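Local coordinates for adapter protein MecA 1 (PDB 3JTP) that recognises unfolded and aggregated proteins and regulators such as ComK and targets them to the ClpC protease, here represented by its ClpC-interacting C-terminal domain, at residues L7-F16 against N39-F47. The protein carries 3 engineered substitutions. Sequence-based numbering, arbitrary orientation.
Sequences LQFVLRFGDF and NRYYLYVDF
F9, L11 and F13 form antiparallel hydrogen-bonded pairs with V45, L43 and Y41, joining strands 8-13 and 40-46 at 158° between their directions. Each pair gives two backbone bonds; F13 N to Y41 O, at 2.7 Å, is nearly straight. The face bearing these six residues is mainly apolar, as befits one packed under helices: L11 CD1 meets V45 CG2 at 4.0 Å, and F13 turns a ring edge to L43, CE2 lying 3.7 Å from L43 CB. Beyond the strand, F16 has CG anti to the backbone N (chi1 -162°), which carries CD1 over the centre of the Y41 ring, 3.8 Å above its plane; the rings are inclined at 44°. Replacing Y41 by alanine removes that ring and would probably leave F16 CB and CD1 without their partner. The face carrying V10, R12, Y42 and Y44 is mixed: R12 lays its aliphatic CB 3.5 Å from Y42 CE1 and sends its charged end onward, while branched V10 sets CG2 at the edge of the Y44 ring. Strands 67-68 and 31-37 flank the pair within an antiparallel sheet. Helix 54-65 covers F9, L11 and F47, helix 16-24 packs on F13 and Y41, and F96 meets F16 edge-to-face.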
loop_
_atom_site.group_PDB
_atom_site.type_symbol
_atom_site.label_atom_id
_atom_site.label_comp_id
_atom_site.label_asym_id
_atom_site.label_seq_id
_atom_site.Cartn_x
_atom_site.Cartn_y
_atom_site.Cartn_z
ATOM N N LEU A 7 -9.168 7.065 -7.668
ATOM C CA LEU A 7 -8.720 7.992 -6.629
ATOM C C LEU A 7 -7.544 7.437 -5.810
ATOM O O LEU A 7 -7.150 6.272 -5.961
ATOM C CB LEU A 7 -9.884 8.389 -5.716
ATOM C CG LEU A 7 -10.740 7.283 -5.083
ATOM C CD1 LEU A 7 -11.718 7.885 -4.064
ATOM C CD2 LEU A 7 -11.491 6.450 -6.128
ATOM N N GLN A 8 -6.992 8.282 -4.946
ATOM C CA GLN A 8 -5.782 7.960 -4.198
ATOM C C GLN A 8 -6.032 7.634 -2.721
ATOM O O GLN A 8 -6.994 8.109 -2.112
ATOM C CB GLN A 8 -4.766 9.092 -4.356
ATOM C CG GLN A 8 -4.037 9.041 -5.693
ATOM C CD GLN A 8 -4.107 10.345 -6.475
ATOM O OE1 GLN A 8 -4.229 10.327 -7.699
ATOM N NE2 GLN A 8 -4.045 11.475 -5.776
ATOM N N PHE A 9 -5.179 6.783 -2.163
ATOM C CA PHE A 9 -5.288 6.405 -0.763
ATOM C C PHE A 9 -3.921 6.230 -0.137
ATOM O O PHE A 9 -2.985 5.742 -0.781
ATOM C CB PHE A 9 -6.069 5.102 -0.598
ATOM C CG PHE A 9 -7.533 5.241 -0.839
ATOM C CD1 PHE A 9 -8.401 5.488 0.217
ATOM C CD2 PHE A 9 -8.055 5.130 -2.126
ATOM C CE1 PHE A 9 -9.772 5.626 -0.007
ATOM C CE2 PHE A 9 -9.420 5.263 -2.359
ATOM C CZ PHE A 9 -10.280 5.510 -1.301
ATOM N N VAL A 10 -3.800 6.640 1.120
ATOM C CA VAL A 10 -2.679 6.192 1.910
ATOM C C VAL A 10 -3.214 5.257 2.965
ATOM O O VAL A 10 -4.079 5.639 3.754
ATOM C CB VAL A 10 -1.977 7.318 2.613
ATOM C CG1 VAL A 10 -1.035 6.735 3.641
ATOM C CG2 VAL A 10 -1.223 8.181 1.612
ATOM N N LEU A 11 -2.688 4.036 2.981
ATOM C CA LEU A 11 -3.133 3.008 3.916
ATOM C C LEU A 11 -2.006 2.706 4.891
ATOM O O LEU A 11 -0.836 2.630 4.495
ATOM C CB LEU A 11 -3.524 1.735 3.160
ATOM C CG LEU A 11 -4.510 1.924 2.002
ATOM C CD1 LEU A 11 -4.713 0.618 1.269
ATOM C CD2 LEU A 11 -5.842 2.486 2.470
ATOM N N ARG A 12 -2.334 2.544 6.169
ATOM C CA ARG A 12 -1.291 2.269 7.139
ATOM C C ARG A 12 -1.351 0.842 7.634
ATOM O O ARG A 12 -2.440 0.300 7.910
ATOM C CB ARG A 12 -1.350 3.228 8.315
ATOM C CG ARG A 12 -2.505 2.992 9.267
ATOM C CD ARG A 12 -2.296 3.816 10.545
ATOM N NE ARG A 12 -3.426 3.699 11.465
ATOM C CZ ARG A 12 -4.606 4.254 11.235
ATOM N NH1 ARG A 12 -4.770 4.931 10.114
ATOM N NH2 ARG A 12 -5.612 4.116 12.102
ATOM N N PHE A 13 -0.172 0.242 7.748
ATOM C CA PHE A 13 -0.046 -1.135 8.219
ATOM C C PHE A 13 0.663 -1.162 9.557
ATOM O O PHE A 13 1.699 -0.536 9.720
ATOM C CB PHE A 13 0.751 -1.975 7.217
ATOM C CG PHE A 13 0.075 -2.141 5.888
ATOM C CD1 PHE A 13 -0.498 -3.355 5.530
ATOM C CD2 PHE A 13 0.016 -1.083 4.985
ATOM C CE1 PHE A 13 -1.110 -3.516 4.301
ATOM C CE2 PHE A 13 -0.610 -1.237 3.743
ATOM C CZ PHE A 13 -1.173 -2.462 3.408
ATOM N N GLY A 14 0.114 -1.917 10.500
ATOM C CA GLY A 14 0.733 -2.066 11.805
ATOM C C GLY A 14 2.065 -2.802 11.769
ATOM O O GLY A 14 2.910 -2.591 12.627
ATOM N N ASP A 15 2.264 -3.675 10.787
ATOM C CA ASP A 15 3.570 -4.305 10.653
ATOM C C ASP A 15 3.845 -4.861 9.258
ATOM O O ASP A 15 2.942 -5.043 8.453
ATOM C CB ASP A 15 3.776 -5.385 11.718
ATOM C CG ASP A 15 2.878 -6.589 11.503
ATOM O OD1 ASP A 15 1.916 -6.463 10.715
ATOM O OD2 ASP A 15 3.130 -7.654 12.118
ATOM N N PHE A 16 5.111 -5.119 8.984
ATOM C CA PHE A 16 5.516 -5.563 7.666
ATOM C C PHE A 16 4.841 -6.864 7.201
ATOM O O PHE A 16 4.586 -7.020 6.011
ATOM C CB PHE A 16 7.038 -5.689 7.585
ATOM C CG PHE A 16 7.548 -5.709 6.197
ATOM C CD1 PHE A 16 7.193 -4.706 5.319
ATOM C CD2 PHE A 16 8.353 -6.737 5.757
ATOM C CE1 PHE A 16 7.635 -4.716 4.013
ATOM C CE2 PHE A 16 8.805 -6.763 4.463
ATOM C CZ PHE A 16 8.451 -5.744 3.585
ATOM N N ASN A 39 7.533 3.573 12.941
ATOM C CA ASN A 39 7.224 2.198 13.346
ATOM C C ASN A 39 6.122 1.552 12.532
ATOM O O ASN A 39 5.847 0.378 12.701
ATOM C CB ASN A 39 6.845 2.128 14.838
ATOM C CG ASN A 39 7.734 3.001 15.716
ATOM O OD1 ASN A 39 7.240 3.813 16.516
ATOM N ND2 ASN A 39 9.050 2.850 15.562
ATOM N N ARG A 40 5.483 2.302 11.646
ATOM C CA ARG A 40 4.468 1.700 10.796
ATOM C C ARG A 40 4.821 1.771 9.317
ATOM O O ARG A 40 5.805 2.406 8.942
ATOM C CB ARG A 40 3.094 2.277 11.101
ATOM C CG ARG A 40 2.754 2.116 12.568
ATOM C CD ARG A 40 1.297 1.825 12.812
ATOM N NE ARG A 40 0.458 3.018 12.767
ATOM C CZ ARG A 40 0.194 3.781 13.824
ATOM N NH1 ARG A 40 0.720 3.468 15.004
ATOM N NH2 ARG A 40 -0.593 4.854 13.702
ATOM N N TYR A 41 4.059 1.067 8.488
ATOM C CA TYR A 41 4.290 1.081 7.040
ATOM C C TYR A 41 3.103 1.757 6.380
ATOM O O TYR A 41 1.966 1.638 6.848
ATOM C CB TYR A 41 4.525 -0.341 6.484
ATOM C CG TYR A 41 5.832 -0.919 6.977
ATOM C CD1 TYR A 41 7.006 -0.749 6.252
ATOM C CD2 TYR A 41 5.907 -1.586 8.201
ATOM C CE1 TYR A 41 8.214 -1.240 6.718
ATOM C CE2 TYR A 41 7.118 -2.076 8.683
ATOM C CZ TYR A 41 8.268 -1.900 7.930
ATOM O OH TYR A 41 9.474 -2.396 8.385
ATOM N N TYR A 42 3.371 2.496 5.317
ATOM C CA TYR A 42 2.334 3.234 4.631
ATOM C C TYR A 42 2.402 2.921 3.155
ATOM O O TYR A 42 3.468 2.966 2.548
ATOM C CB TYR A 42 2.504 4.743 4.877
ATOM C CG TYR A 42 2.272 5.116 6.319
ATOM C CD1 TYR A 42 1.061 5.647 6.729
ATOM C CD2 TYR A 42 3.263 4.916 7.275
ATOM C CE1 TYR A 42 0.842 5.982 8.054
ATOM C CE2 TYR A 42 3.050 5.249 8.610
ATOM C CZ TYR A 42 1.840 5.783 8.991
ATOM O OH TYR A 42 1.620 6.118 10.312
ATOM N N LEU A 43 1.263 2.568 2.587
ATOM C CA LEU A 43 1.217 2.212 1.186
ATOM C C LEU A 43 0.554 3.372 0.499
ATOM O O LEU A 43 -0.634 3.591 0.683
ATOM C CB LEU A 43 0.331 0.987 0.969
ATOM C CG LEU A 43 0.774 -0.194 0.096
ATOM C CD1 LEU A 43 -0.422 -0.827 -0.623
ATOM C CD2 LEU A 43 1.843 0.196 -0.878
ATOM N N TYR A 44 1.282 4.115 -0.308
ATOM C CA TYR A 44 0.556 5.032 -1.166
ATOM C C TYR A 44 -0.115 4.245 -2.298
ATOM O O TYR A 44 0.544 3.521 -3.028
ATOM C CB TYR A 44 1.452 6.118 -1.719
ATOM C CG TYR A 44 0.707 7.048 -2.637
ATOM C CD1 TYR A 44 -0.311 7.867 -2.156
ATOM C CD2 TYR A 44 1.023 7.109 -3.991
ATOM C CE1 TYR A 44 -1.002 8.709 -2.999
ATOM C CE2 TYR A 44 0.348 7.956 -4.844
ATOM C CZ TYR A 44 -0.662 8.745 -4.351
ATOM O OH TYR A 44 -1.320 9.573 -5.223
ATOM N N VAL A 45 -1.425 4.372 -2.431
ATOM C CA VAL A 45 -2.149 3.554 -3.401
ATOM C C VAL A 45 -2.925 4.361 -4.435
ATOM O O VAL A 45 -3.928 5.000 -4.105
ATOM C CB VAL A 45 -3.132 2.622 -2.713
ATOM C CG1 VAL A 45 -3.926 1.839 -3.764
ATOM C CG2 VAL A 45 -2.385 1.690 -1.807
ATOM N N ASP A 46 -2.470 4.306 -5.683
ATOM C CA ASP A 46 -3.115 5.030 -6.769
ATOM C C ASP A 46 -3.809 4.071 -7.710
ATOM O O ASP A 46 -3.159 3.365 -8.486
ATOM C CB ASP A 46 -2.100 5.859 -7.556
ATOM C CG ASP A 46 -2.765 6.774 -8.578
ATOM O OD1 ASP A 46 -4.019 6.770 -8.639
ATOM O OD2 ASP A 46 -2.041 7.497 -9.311
ATOM N N PHE A 47 -5.133 4.046 -7.631
ATOM C CA PHE A 47 -5.939 3.233 -8.525
ATOM C C PHE A 47 -6.156 3.956 -9.865
ATOM O O PHE A 47 -7.105 3.659 -10.588
ATOM C CB PHE A 47 -7.288 2.945 -7.873
ATOM C CG PHE A 47 -7.210 2.056 -6.656
ATOM C CD1 PHE A 47 -7.003 0.691 -6.786
ATOM C CD2 PHE A 47 -7.373 2.585 -5.380
ATOM C CE1 PHE A 47 -6.951 -0.133 -5.670
ATOM C CE2 PHE A 47 -7.322 1.758 -4.252
ATOM C CZ PHE A 47 -7.110 0.398 -4.401
#